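Local atomic coordinates of pectate lyase 47 (Bacillus sp. TS-47, PDB entry 1VBL), a protein that cleaves pectate as a secreted, thermostable, calcium-binding lyase of polysaccharide lyase family 1. Residues E164-L169 / G210-R215; Y245-N250 / A408-G413; N298-F303 / Y329-W334; Y313-G318 / M352-T357. All blocks are in the same frame, centred on the assembly; numbering follows the deposited sequence.

Contact 1 of 4, residues E164-L169 / G210-R215; sequences EFEAPL and GDHPDR
The His-212 imidazole has Leu-169 CD2 over one face, 4.1 Å from His-212 CG, while Glu-166 OE1 lies at its edge, 3.8 Å from His-212 CD2; ring and carboxylate planes stand 66° apart. A water in the ring plane, at its edge, donates to Glu-166 OE1 and is only weakly linked to His-212 NE2. Both segments belong to the parallel beta-helix of the pectate lyases: 164-169 runs off strand 164-166, and the loop at 210-215 follows strand 200-208, its parallel neighbour on the next coil. With CG anti to the backbone N (chi1 -176°), Glu-166 carries its carboxylate across to that loop. There Asp-211 N donates to Glu-166 OE2 at 3.2 Å, on the anti side but well out of the carboxylate plane. The Leu-169 side chain is about 14 Å from the bound calcium ion. The Glu-166 and Asp-211 carboxylates come close as like charges, a proximity probably eased by a second water, which donates to Glu-166 OE2 and to Asp-211 OD2.

Contact 2 of 4, residues Y245-N250 / A408-G413; sequences YNVFTN and AKAGAG
Tyr-245 and Lys-409 both set CG anti to their carbonyl carbons (chi1 -72° and -49°), and the two side chains then run side by side in the same direction. A bend at chi3 of Lys-409 lays its CE 3.6 Å from Tyr-245 CE1, an oblique approach to the ring, while CB of the lysine touches the same ring carbon, Tyr-245 CE1, at 4.0 Å. Next to this pair in the chain the backbones are joined: Gly-411 N donates to Tyr-245 O at 2.8 Å, nearly straight at the hydrogen (174°) although the donor stands above the carbonyl plane. Val-247 has CG2 beside its backbone N, which presses that methyl to 3.5 Å from Gly-411 CA, tighter than usual carbon contact. A CB on Gly-411 would collide with it, and the backbone angles there disfavour one as well. Tyr-245 also stacks on His-276, and Asn-246 turns away to bond Asn-205. The result is a C-terminal segment, just leaving helix 402-409, laid against the outside of a parallel beta-helix, the fold of this lyase family, at strand 239-251.

Contact 3 of 4, residues N298-F303 / Y329-W334; sequences NNYYEF and YFSFDW
Tyr-301 and Phe-330 form the tight part of this contact, an offset stack with centroids 4.3 Å apart and planes only 8° from parallel; Phe-330 CE2 sits over the rim of the tyrosine ring, 3.5 Å from Tyr-301 CG. On the same face of the two strands Phe-303 runs alongside Phe-332, its CD1 3.3 Å from Phe-332 CE1, but these rings are slid apart and barely overlap. Such in-register pairs of like side chains are characteristic of the parallel beta-helix. Strands 300-303 and 329-332 run parallel within 7°, and four backbone bonds, from Tyr-329 N to Asn-299 O through to Phe-303 N to Ser-331 O, fix the register; a fifth, Asp-333 N to Phe-303 O, is longer (3.2 Å) and more bent. The other face, with Glu-302 and Ser-331 partly exposed, is looser: Tyr-300 and Tyr-329 meet obliquely. Holding CG anti to the backbone N (chi1 177°), Tyr-300 reaches its OH to Glu-302 OE1 at 2.6 Å. Glu-302 OE2 binds Lys-280 and Tyr-278. A phenylalanine in place of Tyr-300 would probably leave the carboxylate fixed through OE2 alone. At the solvent side a water donates to Phe-303 O at 3.1 Å and also meets Ser-331 OG. Strand 272-280 precedes the pair, helix 402-409 packs on Tyr-300 and Tyr-329, and strand 351-361 lies beyond Phe-330.

Contact 4 of 4, residues Y313-G318 / M352-T357; sequences YAWGVG and MYETGT
Trp-315 and Met-352 bury the most surface here, followed by Val-317, and no hydrogen bond crosses between the segments. In Met-352, chi1 of 87° (CG between the backbone N and the carbonyl carbon) and the extended chi2 bring SD to 3.8 Å from Val-317 CG2. The bend at chi3 then turns Met-352 CE to the indole, 4.1 Å from Trp-315 CE3 and oblique to the ring. Farther round, Glu-354 CG lies 4.0 Å from Trp-315 CZ3, and Thr-357 OG1 is at the edge near CH2. Thr-357 OG1 donates at 2.7 Å to the anti lone pair of Glu-354 OE2, while Glu-354 OE1 forms a salt bridge with Lys-384. An alanine in place of Glu-354 would probably leave Thr-357 OG1 and the Lys-384 charge without this partner and open a gap beside CZ3. With axes 10.6 Å apart and directions at 156°, strands 315-318 and 352-355 face each other across the interior of the beta-helix; strand 342-345 flanks the first, strand 322-332 the second, and helix 370-377 packs on Trp-315, Met-352 and Thr-357.

From the N terminus, contact 1 comes first: 40 residues separate its two segments, and it closes just after strand 200-208, before any other contact opens. Contact 2 then spans the longest interval, from strand 239-251 to the segment after helix 402-409, and both contacts 3 and 4 are nested within it. Those two cross, since their segments alternate along the chain: 298-303, 313-318, 329-334, 352-357. They also touch, Tyr-301 OH lying 2.9 Å from Trp-315 NE1 in a probable hydrogen bond. Contacts 1 and 2 meet by packing, Glu-164 N to Ala-412 CB. Together they tie successive coils, the interior and the C-terminal segment of the beta-helix.

Contact 1 of 4, residues E164-L169 / G210-R215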
loop_
_atom_site.group_PDB
_atom_site.type_symbol
_atom_site.label_atom_id
_atom_site.label_comp_id
_atom_site.label_asym_id
_atom_site.label_seq_id
_atom_site.Cartn_x
_atom_site.Cartn_y
_atom_site.Cartn_z
ATOM N N GLU A 164 9.971 -8.937 0.814
ATOM C CA GLU A 164 9.213 -8.757 2.038
ATOM C C GLU A 164 9.518 -7.344 2.516
ATOM O O GLU A 164 10.657 -7.034 2.887
ATOM C CB GLU A 164 9.631 -9.752 3.119
ATOM C CG GLU A 164 8.936 -9.473 4.447
ATOM C CD GLU A 164 9.452 -10.330 5.585
ATOM O OE1 GLU A 164 9.218 -11.554 5.567
ATOM O OE2 GLU A 164 10.094 -9.773 6.496
ATOM N N PHE A 165 8.502 -6.492 2.489
ATOM C CA PHE A 165 8.654 -5.108 2.916
ATOM C C PHE A 165 8.217 -4.900 4.353
ATOM O O PHE A 165 7.063 -5.165 4.697
ATOM C CB PHE A 165 7.809 -4.160 2.054
ATOM C CG PHE A 165 8.275 -4.030 0.637
ATOM C CD1 PHE A 165 7.870 -4.946 -0.333
ATOM C CD2 PHE A 165 9.110 -2.981 0.266
ATOM C CE1 PHE A 165 8.288 -4.813 -1.658
ATOM C CE2 PHE A 165 9.536 -2.838 -1.054
ATOM C CZ PHE A 165 9.126 -3.754 -2.018
ATOM N N GLU A 166 9.129 -4.441 5.199
ATOM C CA GLU A 166 8.750 -4.130 6.571
ATOM C C GLU A 166 8.415 -2.644 6.475
ATOM O O GLU A 166 9.280 -1.832 6.138
ATOM C CB GLU A 166 9.907 -4.330 7.547
ATOM C CG GLU A 166 9.491 -4.089 8.994
ATOM C CD GLU A 166 10.659 -4.127 9.961
ATOM O OE1 GLU A 166 11.514 -3.219 9.897
ATOM O OE2 GLU A 166 10.716 -5.065 10.783
ATOM N N ALA A 167 7.163 -2.293 6.745
ATOM C CA ALA A 167 6.722 -0.906 6.649
ATOM C C ALA A 167 7.696 0.072 7.294
ATOM O O ALA A 167 8.169 -0.144 8.411
ATOM C CB ALA A 167 5.342 -0.750 7.274
ATOM N N PRO A 168 8.006 1.170 6.589
ATOM C CA PRO A 168 8.926 2.184 7.103
ATOM C C PRO A 168 8.325 2.954 8.273
ATOM O O PRO A 168 7.116 3.172 8.336
ATOM C CB PRO A 168 9.170 3.072 5.887
ATOM C CG PRO A 168 7.863 3.001 5.165
ATOM C CD PRO A 168 7.535 1.526 5.238
ATOM N N LEU A 169 9.184 3.354 9.199
ATOM C CA LEU A 169 8.766 4.110 10.368
ATOM C C LEU A 169 9.112 5.579 10.150
ATOM O O LEU A 169 10.243 5.908 9.789
ATOM C CB LEU A 169 9.501 3.589 11.605
ATOM C CG LEU A 169 8.723 3.105 12.830
ATOM C CD1 LEU A 169 7.630 2.137 12.429
ATOM C CD2 LEU A 169 9.695 2.443 13.791
ATOM N N GLY A 210 6.035 -5.883 10.634
ATOM C CA GLY A 210 7.073 -6.722 11.218
ATOM C C GLY A 210 7.423 -6.533 12.681
ATOM O O GLY A 210 6.560 -6.628 13.552
ATOM N N ASP A 211 8.703 -6.272 12.948
ATOM C CA ASP A 211 9.191 -6.083 14.311
ATOM C C ASP A 211 8.750 -4.781 14.968
ATOM O O ASP A 211 9.096 -4.524 16.123
ATOM C CB ASP A 211 10.723 -6.166 14.351
ATOM C CG ASP A 211 11.244 -7.540 13.978
ATOM O OD1 ASP A 211 10.561 -8.537 14.287
ATOM O OD2 ASP A 211 12.343 -7.629 13.391
ATOM N N HIS A 212 7.988 -3.960 14.250
ATOM C CA HIS A 212 7.533 -2.695 14.816
ATOM C C HIS A 212 6.036 -2.457 14.673
ATOM O O HIS A 212 5.610 -1.498 14.030
ATOM C CB HIS A 212 8.301 -1.534 14.183
ATOM C CG HIS A 212 9.783 -1.658 14.329
ATOM N ND1 HIS A 212 10.408 -1.650 15.558
ATOM C CD2 HIS A 212 10.755 -1.861 13.411
ATOM C CE1 HIS A 212 11.703 -1.846 15.390
ATOM N NE2 HIS A 212 11.940 -1.977 14.097
ATOM N N PRO A 213 5.214 -3.331 15.278
ATOM C CA PRO A 213 3.760 -3.176 15.195
ATOM C C PRO A 213 3.339 -1.884 15.891
ATOM O O PRO A 213 3.996 -1.450 16.840
ATOM C CB PRO A 213 3.245 -4.424 15.904
ATOM C CG PRO A 213 4.297 -4.675 16.933
ATOM C CD PRO A 213 5.573 -4.464 16.149
ATOM N N ASP A 214 2.252 -1.273 15.425
ATOM C CA ASP A 214 1.779 -0.019 16.005
ATOM C C ASP A 214 1.629 -0.103 17.518
ATOM O O ASP A 214 1.828 0.877 18.229
ATOM C CB ASP A 214 0.440 0.390 15.386
ATOM C CG ASP A 214 0.570 0.800 13.931
ATOM O OD1 ASP A 214 1.648 1.299 13.551
ATOM O OD2 ASP A 214 -0.411 0.640 13.173
ATOM N N ARG A 215 1.285 -1.289 17.998
ATOM C CA ARG A 215 1.084 -1.541 19.420
ATOM C C ARG A 215 2.327 -1.243 20.249
ATOM O O ARG A 215 2.234 -0.921 21.434
ATOM C CB ARG A 215 0.666 -3.001 19.618
ATOM C CG ARG A 215 -0.516 -3.412 18.745
ATOM C CD ARG A 215 -0.189 -3.298 17.244
ATOM N NE ARG A 215 -1.371 -2.973 16.448
ATOM C CZ ARG A 215 -2.152 -1.917 16.663
ATOM N NH1 ARG A 215 -1.884 -1.075 17.654
ATOM N NH2 ARG A 215 -3.203 -1.700 15.890
HETATM O O HOH W 1 13.299 -6.020 11.655
HETATM O O HOH W 2 13.544 -2.286 11.109
#

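Contact 2 of 4, residues Y245-N250 / A408-G413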
loop_
_atom_site.group_PDB
_atom_site.type_symbol
_atom_site.label_atom_id
_atom_site.label_comp_id
_atom_site.label_asym_id
_atom_site.label_seq_id
_atom_site.Cartn_x
_atom_site.Cartn_y
_atom_site.Cartn_z
ATOM N N TYR A 245 -1.128 -11.555 -5.915
ATOM C CA TYR A 245 -0.433 -12.521 -5.079
ATOM C C TYR A 245 0.495 -11.938 -4.018
ATOM O O TYR A 245 1.580 -12.467 -3.779
ATOM C CB TYR A 245 0.344 -13.480 -5.974
ATOM C CG TYR A 245 -0.550 -14.439 -6.728
ATOM C CD1 TYR A 245 -1.038 -15.587 -6.111
ATOM C CD2 TYR A 245 -0.921 -14.191 -8.049
ATOM C CE1 TYR A 245 -1.874 -16.470 -6.791
ATOM C CE2 TYR A 245 -1.762 -15.070 -8.741
ATOM C CZ TYR A 245 -2.231 -16.206 -8.102
ATOM O OH TYR A 245 -3.057 -17.090 -8.759
ATOM N N ASN A 246 0.058 -10.856 -3.380
ATOM C CA ASN A 246 0.841 -10.224 -2.321
ATOM C C ASN A 246 0.206 -10.548 -0.981
ATOM O O ASN A 246 -0.975 -10.889 -0.901
ATOM C CB ASN A 246 0.846 -8.699 -2.473
ATOM C CG ASN A 246 1.493 -8.242 -3.754
ATOM O OD1 ASN A 246 2.716 -8.313 -3.909
ATOM N ND2 ASN A 246 0.676 -7.772 -4.691
ATOM N N VAL A 247 0.999 -10.448 0.075
ATOM C CA VAL A 247 0.491 -10.660 1.416
ATOM C C VAL A 247 0.551 -9.292 2.090
ATOM O O VAL A 247 1.564 -8.603 2.002
ATOM C CB VAL A 247 1.369 -11.640 2.234
ATOM C CG1 VAL A 247 0.951 -11.597 3.703
ATOM C CG2 VAL A 247 1.217 -13.061 1.700
ATOM N N PHE A 248 -0.550 -8.893 2.718
ATOM C CA PHE A 248 -0.619 -7.635 3.450
ATOM C C PHE A 248 -1.058 -8.056 4.843
ATOM O O PHE A 248 -2.178 -8.525 5.033
ATOM C CB PHE A 248 -1.661 -6.688 2.847
ATOM C CG PHE A 248 -1.372 -6.289 1.434
ATOM C CD1 PHE A 248 -1.905 -7.011 0.370
ATOM C CD2 PHE A 248 -0.555 -5.195 1.161
ATOM C CE1 PHE A 248 -1.628 -6.649 -0.951
ATOM C CE2 PHE A 248 -0.272 -4.824 -0.153
ATOM C CZ PHE A 248 -0.808 -5.553 -1.211
ATOM N N THR A 249 -0.175 -7.899 5.823
ATOM C CA THR A 249 -0.509 -8.315 7.170
ATOM C C THR A 249 0.073 -7.381 8.221
ATOM O O THR A 249 1.016 -6.626 7.947
ATOM C CB THR A 249 0.003 -9.764 7.416
ATOM O OG1 THR A 249 -0.514 -10.264 8.655
ATOM C CG2 THR A 249 1.525 -9.785 7.463
ATOM N N ASN A 250 -0.508 -7.433 9.417
ATOM C CA ASN A 250 -0.066 -6.627 10.556
ATOM C C ASN A 250 0.249 -5.193 10.155
ATOM O O ASN A 250 1.396 -4.742 10.231
ATOM C CB ASN A 250 1.163 -7.270 11.203
ATOM C CG ASN A 250 0.902 -8.697 11.656
ATOM O OD1 ASN A 250 -0.210 -9.037 12.057
ATOM N ND2 ASN A 250 1.932 -9.532 11.609
ATOM N N ALA A 408 -1.450 -20.568 -0.116
ATOM C CA ALA A 408 -0.321 -21.321 -0.647
ATOM C C ALA A 408 0.610 -20.561 -1.585
ATOM O O ALA A 408 1.822 -20.784 -1.561
ATOM C CB ALA A 408 -0.831 -22.580 -1.350
ATOM N N LYS A 409 0.064 -19.659 -2.396
ATOM C CA LYS A 409 0.880 -18.943 -3.375
ATOM C C LYS A 409 1.153 -17.453 -3.187
ATOM O O LYS A 409 2.063 -16.912 -3.816
ATOM C CB LYS A 409 0.290 -19.148 -4.772
ATOM C CG LYS A 409 -0.006 -20.602 -5.116
ATOM C CD LYS A 409 -0.040 -20.823 -6.623
ATOM C CE LYS A 409 -1.013 -19.883 -7.325
ATOM N NZ LYS A 409 -1.008 -20.084 -8.805
ATOM N N ALA A 410 0.383 -16.778 -2.344
ATOM C CA ALA A 410 0.602 -15.350 -2.150
ATOM C C ALA A 410 1.821 -15.048 -1.286
ATOM O O ALA A 410 2.186 -15.831 -0.406
ATOM C CB ALA A 410 -0.640 -14.710 -1.530
ATOM N N GLY A 411 2.462 -13.916 -1.558
ATOM C CA GLY A 411 3.600 -13.503 -0.759
ATOM C C GLY A 411 4.996 -13.769 -1.278
ATOM O O GLY A 411 5.213 -14.573 -2.190
ATOM N N ALA A 412 5.954 -13.074 -0.676
ATOM C CA ALA A 412 7.354 -13.224 -1.039
ATOM C C ALA A 412 7.803 -14.644 -0.701
ATOM O O ALA A 412 7.355 -15.235 0.290
ATOM C CB ALA A 412 8.203 -12.202 -0.285
ATOM N N GLY A 413 8.680 -15.184 -1.541
ATOM C CA GLY A 413 9.185 -16.529 -1.342
ATOM C C GLY A 413 8.281 -17.649 -1.820
ATOM O O GLY A 413 8.657 -18.813 -1.709
#

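Contact 3 of 4, residues N298-F303 / Y329-W334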
loop_
_atom_site.group_PDB
_atom_site.type_symbol
_atom_site.label_atom_id
_atom_site.label_comp_id
_atom_site.label_asym_id
_atom_site.label_seq_id
_atom_site.Cartn_x
_atom_site.Cartn_y
_atom_site.Cartn_z
ATOM N N ASN A 298 -10.825 -12.699 -6.288
ATOM C CA ASN A 298 -10.070 -13.808 -5.723
ATOM C C ASN A 298 -9.116 -13.422 -4.597
ATOM O O ASN A 298 -8.040 -14.004 -4.466
ATOM C CB ASN A 298 -9.284 -14.512 -6.830
ATOM C CG ASN A 298 -10.166 -15.355 -7.737
ATOM O OD1 ASN A 298 -9.725 -15.807 -8.793
ATOM N ND2 ASN A 298 -11.412 -15.579 -7.326
ATOM N N ASN A 299 -9.496 -12.438 -3.791
ATOM C CA ASN A 299 -8.648 -12.042 -2.677
ATOM C C ASN A 299 -9.165 -12.752 -1.438
ATOM O O ASN A 299 -10.356 -13.052 -1.344
ATOM C CB ASN A 299 -8.693 -10.530 -2.471
ATOM C CG ASN A 299 -8.069 -9.775 -3.623
ATOM O OD1 ASN A 299 -6.848 -9.807 -3.817
ATOM N ND2 ASN A 299 -8.904 -9.106 -4.409
ATOM N N TYR A 300 -8.263 -13.036 -0.506
ATOM C CA TYR A 300 -8.624 -13.702 0.735
ATOM C C TYR A 300 -8.344 -12.744 1.893
ATOM O O TYR A 300 -7.218 -12.268 2.052
ATOM C CB TYR A 300 -7.810 -14.990 0.891
ATOM C CG TYR A 300 -8.062 -15.722 2.195
ATOM C CD1 TYR A 300 -9.361 -16.011 2.616
ATOM C CD2 TYR A 300 -7.001 -16.127 3.007
ATOM C CE1 TYR A 300 -9.601 -16.685 3.817
ATOM C CE2 TYR A 300 -7.227 -16.799 4.212
ATOM C CZ TYR A 300 -8.526 -17.073 4.610
ATOM O OH TYR A 300 -8.754 -17.715 5.804
ATOM N N TYR A 301 -9.381 -12.449 2.675
ATOM C CA TYR A 301 -9.276 -11.536 3.814
ATOM C C TYR A 301 -9.508 -12.369 5.069
ATOM O O TYR A 301 -10.541 -13.022 5.204
ATOM C CB TYR A 301 -10.335 -10.429 3.722
ATOM C CG TYR A 301 -10.344 -9.676 2.408
ATOM C CD1 TYR A 301 -10.910 -10.239 1.265
ATOM C CD2 TYR A 301 -9.783 -8.401 2.306
ATOM C CE1 TYR A 301 -10.918 -9.554 0.051
ATOM C CE2 TYR A 301 -9.786 -7.705 1.091
ATOM C CZ TYR A 301 -10.353 -8.292 -0.028
ATOM O OH TYR A 301 -10.344 -7.633 -1.238
ATOM N N GLU A 302 -8.550 -12.330 5.989
ATOM C CA GLU A 302 -8.627 -13.136 7.200
ATOM C C GLU A 302 -8.348 -12.290 8.430
ATOM O O GLU A 302 -7.298 -11.656 8.529
ATOM C CB GLU A 302 -7.611 -14.275 7.070
ATOM C CG GLU A 302 -7.482 -15.207 8.248
ATOM C CD GLU A 302 -6.432 -16.268 7.984
ATOM O OE1 GLU A 302 -6.755 -17.299 7.356
ATOM O OE2 GLU A 302 -5.273 -16.060 8.387
ATOM N N PHE A 303 -9.287 -12.290 9.372
ATOM C CA PHE A 303 -9.130 -11.479 10.571
ATOM C C PHE A 303 -9.425 -12.215 11.870
ATOM O O PHE A 303 -10.359 -13.011 11.953
ATOM C CB PHE A 303 -10.033 -10.243 10.485
ATOM C CG PHE A 303 -9.951 -9.518 9.168
ATOM C CD1 PHE A 303 -10.788 -9.871 8.113
ATOM C CD2 PHE A 303 -9.026 -8.492 8.977
ATOM C CE1 PHE A 303 -10.713 -9.213 6.885
ATOM C CE2 PHE A 303 -8.941 -7.828 7.755
ATOM C CZ PHE A 303 -9.789 -8.189 6.704
ATOM N N TYR A 329 -13.079 -13.963 -0.703
ATOM C CA TYR A 329 -13.421 -14.769 0.464
ATOM C C TYR A 329 -13.002 -14.090 1.764
ATOM O O TYR A 329 -11.833 -13.744 1.937
ATOM C CB TYR A 329 -12.717 -16.121 0.336
ATOM C CG TYR A 329 -13.230 -17.219 1.240
ATOM C CD1 TYR A 329 -13.793 -18.371 0.701
ATOM C CD2 TYR A 329 -13.115 -17.129 2.630
ATOM C CE1 TYR A 329 -14.228 -19.413 1.514
ATOM C CE2 TYR A 329 -13.548 -18.171 3.459
ATOM C CZ TYR A 329 -14.103 -19.311 2.888
ATOM O OH TYR A 329 -14.532 -20.349 3.682
ATOM N N PHE A 330 -13.954 -13.915 2.679
ATOM C CA PHE A 330 -13.674 -13.287 3.971
ATOM C C PHE A 330 -13.824 -14.284 5.115
ATOM O O PHE A 330 -14.793 -15.040 5.167
ATOM C CB PHE A 330 -14.634 -12.122 4.254
ATOM C CG PHE A 330 -14.452 -10.938 3.351
ATOM C CD1 PHE A 330 -14.989 -10.936 2.067
ATOM C CD2 PHE A 330 -13.767 -9.811 3.799
ATOM C CE1 PHE A 330 -14.850 -9.827 1.244
ATOM C CE2 PHE A 330 -13.618 -8.693 2.986
ATOM C CZ PHE A 330 -14.162 -8.699 1.702
ATOM N N SER A 331 -12.869 -14.260 6.036
ATOM C CA SER A 331 -12.897 -15.140 7.197
ATOM C C SER A 331 -12.675 -14.308 8.457
ATOM O O SER A 331 -11.720 -13.541 8.536
ATOM C CB SER A 331 -11.799 -16.200 7.085
ATOM O OG SER A 331 -11.809 -17.062 8.207
ATOM N N PHE A 332 -13.570 -14.456 9.429
ATOM C CA PHE A 332 -13.480 -13.738 10.702
ATOM C C PHE A 332 -13.638 -14.778 11.810
ATOM O O PHE A 332 -14.404 -15.725 11.654
ATOM C CB PHE A 332 -14.615 -12.714 10.823
ATOM C CG PHE A 332 -14.509 -11.556 9.865
ATOM C CD1 PHE A 332 -13.857 -10.384 10.241
ATOM C CD2 PHE A 332 -15.086 -11.628 8.600
ATOM C CE1 PHE A 332 -13.785 -9.295 9.368
ATOM C CE2 PHE A 332 -15.020 -10.546 7.720
ATOM C CZ PHE A 332 -14.370 -9.376 8.105
ATOM N N ASP A 333 -12.928 -14.618 12.924
ATOM C CA ASP A 333 -13.072 -15.592 13.997
ATOM C C ASP A 333 -14.038 -15.123 15.078
ATOM O O ASP A 333 -14.052 -15.646 16.196
ATOM C CB ASP A 333 -11.710 -15.980 14.593
ATOM C CG ASP A 333 -11.011 -14.833 15.289
ATOM O OD1 ASP A 333 -9.870 -15.058 15.745
ATOM O OD2 ASP A 333 -11.578 -13.726 15.389
ATOM N N TRP A 334 -14.855 -14.133 14.721
ATOM C CA TRP A 334 -15.881 -13.605 15.609
ATOM C C TRP A 334 -17.088 -13.256 14.735
ATOM O O TRP A 334 -16.951 -13.079 13.521
ATOM C CB TRP A 334 -15.362 -12.387 16.388
ATOM C CG TRP A 334 -15.339 -11.072 15.655
ATOM C CD1 TRP A 334 -16.306 -10.109 15.673
ATOM C CD2 TRP A 334 -14.266 -10.548 14.860
ATOM N NE1 TRP A 334 -15.899 -9.012 14.948
ATOM C CE2 TRP A 334 -14.650 -9.255 14.439
ATOM C CE3 TRP A 334 -13.015 -11.044 14.468
ATOM C CZ2 TRP A 334 -13.827 -8.448 13.642
ATOM C CZ3 TRP A 334 -12.193 -10.238 13.675
ATOM C CH2 TRP A 334 -12.608 -8.954 13.271
HETATM O O HOH W 3 -10.233 -15.900 10.786
#

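Contact 4 of 4, residues Y313-G318 / M352-T357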
loop_
_atom_site.group_PDB
_atom_site.type_symbol
_atom_site.label_atom_id
_atom_site.label_comp_id
_atom_site.label_asym_id
_atom_site.label_seq_id
_atom_site.Cartn_x
_atom_site.Cartn_y
_atom_site.Cartn_z
ATOM N N TYR A 313 -12.705 -1.813 8.334
ATOM C CA TYR A 313 -13.452 -2.086 7.109
ATOM C C TYR A 313 -12.490 -2.597 6.042
ATOM O O TYR A 313 -11.272 -2.440 6.167
ATOM C CB TYR A 313 -14.161 -0.815 6.621
ATOM C CG TYR A 313 -13.260 0.194 5.944
ATOM C CD1 TYR A 313 -12.991 0.108 4.578
ATOM C CD2 TYR A 313 -12.674 1.236 6.667
ATOM C CE1 TYR A 313 -12.162 1.031 3.945
ATOM C CE2 TYR A 313 -11.837 2.168 6.041
ATOM C CZ TYR A 313 -11.591 2.057 4.681
ATOM O OH TYR A 313 -10.785 2.971 4.048
ATOM N N ALA A 314 -13.030 -3.211 4.995
ATOM C CA ALA A 314 -12.192 -3.736 3.927
ATOM C C ALA A 314 -12.288 -2.880 2.670
ATOM O O ALA A 314 -11.306 -2.266 2.254
ATOM C CB ALA A 314 -12.588 -5.177 3.608
ATOM N N TRP A 315 -13.476 -2.829 2.075
ATOM C CA TRP A 315 -13.677 -2.062 0.852
ATOM C C TRP A 315 -14.219 -0.655 1.082
ATOM O O TRP A 315 -15.353 -0.473 1.534
ATOM C CB TRP A 315 -14.606 -2.824 -0.092
ATOM C CG TRP A 315 -14.073 -4.170 -0.493
ATOM C CD1 TRP A 315 -12.762 -4.560 -0.525
ATOM C CD2 TRP A 315 -14.836 -5.287 -0.964
ATOM N NE1 TRP A 315 -12.664 -5.853 -0.988
ATOM C CE2 TRP A 315 -13.922 -6.322 -1.265
ATOM C CE3 TRP A 315 -16.204 -5.512 -1.163
ATOM C CZ2 TRP A 315 -14.332 -7.567 -1.757
ATOM C CZ3 TRP A 315 -16.613 -6.751 -1.651
ATOM C CH2 TRP A 315 -15.676 -7.762 -1.943
ATOM N N GLY A 316 -13.392 0.337 0.763
ATOM C CA GLY A 316 -13.792 1.720 0.926
ATOM C C GLY A 316 -14.328 2.266 -0.382
ATOM O O GLY A 316 -13.584 2.426 -1.353
ATOM N N VAL A 317 -15.628 2.541 -0.411
ATOM C CA VAL A 317 -16.272 3.075 -1.602
ATOM C C VAL A 317 -16.216 4.599 -1.522
ATOM O O VAL A 317 -17.000 5.226 -0.804
ATOM C CB VAL A 317 -17.741 2.607 -1.693
ATOM C CG1 VAL A 317 -18.417 3.227 -2.908
ATOM C CG2 VAL A 317 -17.794 1.088 -1.780
ATOM N N GLY A 318 -15.273 5.184 -2.254
ATOM C CA GLY A 318 -15.111 6.625 -2.252
ATOM C C GLY A 318 -15.789 7.295 -3.427
ATOM O O GLY A 318 -16.415 6.637 -4.261
ATOM N N MET A 352 -21.337 0.188 -7.574
ATOM C CA MET A 352 -20.280 -0.807 -7.518
ATOM C C MET A 352 -20.933 -2.130 -7.847
ATOM O O MET A 352 -22.150 -2.278 -7.730
ATOM C CB MET A 352 -19.619 -0.863 -6.129
ATOM C CG MET A 352 -20.272 -1.783 -5.103
ATOM S SD MET A 352 -19.288 -1.941 -3.565
ATOM C CE MET A 352 -18.229 -3.325 -3.953
ATOM N N TYR A 353 -20.138 -3.080 -8.306
ATOM C CA TYR A 353 -20.689 -4.383 -8.592
ATOM C C TYR A 353 -19.950 -5.353 -7.701
ATOM O O TYR A 353 -18.750 -5.208 -7.461
ATOM C CB TYR A 353 -20.512 -4.776 -10.056
ATOM C CG TYR A 353 -21.280 -6.032 -10.374
ATOM C CD1 TYR A 353 -22.674 -6.048 -10.312
ATOM C CD2 TYR A 353 -20.622 -7.219 -10.672
ATOM C CE1 TYR A 353 -23.392 -7.218 -10.534
ATOM C CE2 TYR A 353 -21.330 -8.399 -10.895
ATOM C CZ TYR A 353 -22.713 -8.391 -10.823
ATOM O OH TYR A 353 -23.418 -9.557 -11.029
ATOM N N GLU A 354 -20.678 -6.338 -7.197
ATOM C CA GLU A 354 -20.100 -7.325 -6.308
ATOM C C GLU A 354 -20.833 -8.638 -6.504
ATOM O O GLU A 354 -22.061 -8.663 -6.605
ATOM C CB GLU A 354 -20.252 -6.863 -4.859
ATOM C CG GLU A 354 -19.813 -7.896 -3.840
ATOM C CD GLU A 354 -20.901 -8.230 -2.842
ATOM O OE1 GLU A 354 -21.987 -7.616 -2.909
ATOM O OE2 GLU A 354 -20.667 -9.108 -1.985
ATOM N N THR A 355 -20.080 -9.728 -6.559
ATOM C CA THR A 355 -20.685 -11.038 -6.730
ATOM C C THR A 355 -19.744 -12.133 -6.245
ATOM O O THR A 355 -18.529 -11.946 -6.198
ATOM C CB THR A 355 -21.035 -11.298 -8.210
ATOM O OG1 THR A 355 -21.855 -12.468 -8.305
ATOM C CG2 THR A 355 -19.769 -11.509 -9.034
ATOM N N GLY A 356 -20.325 -13.269 -5.870
ATOM C CA GLY A 356 -19.547 -14.409 -5.418
ATOM C C GLY A 356 -18.814 -14.266 -4.099
ATOM O O GLY A 356 -17.900 -15.041 -3.820
ATOM N N THR A 357 -19.206 -13.294 -3.281
ATOM C CA THR A 357 -18.549 -13.094 -1.994
ATOM C C THR A 357 -18.953 -14.156 -0.977
ATOM O O THR A 357 -20.134 -14.486 -0.838
ATOM C CB THR A 357 -18.896 -11.716 -1.366
ATOM O OG1 THR A 357 -18.500 -10.659 -2.250
ATOM C CG2 THR A 357 -18.171 -11.545 -0.038
#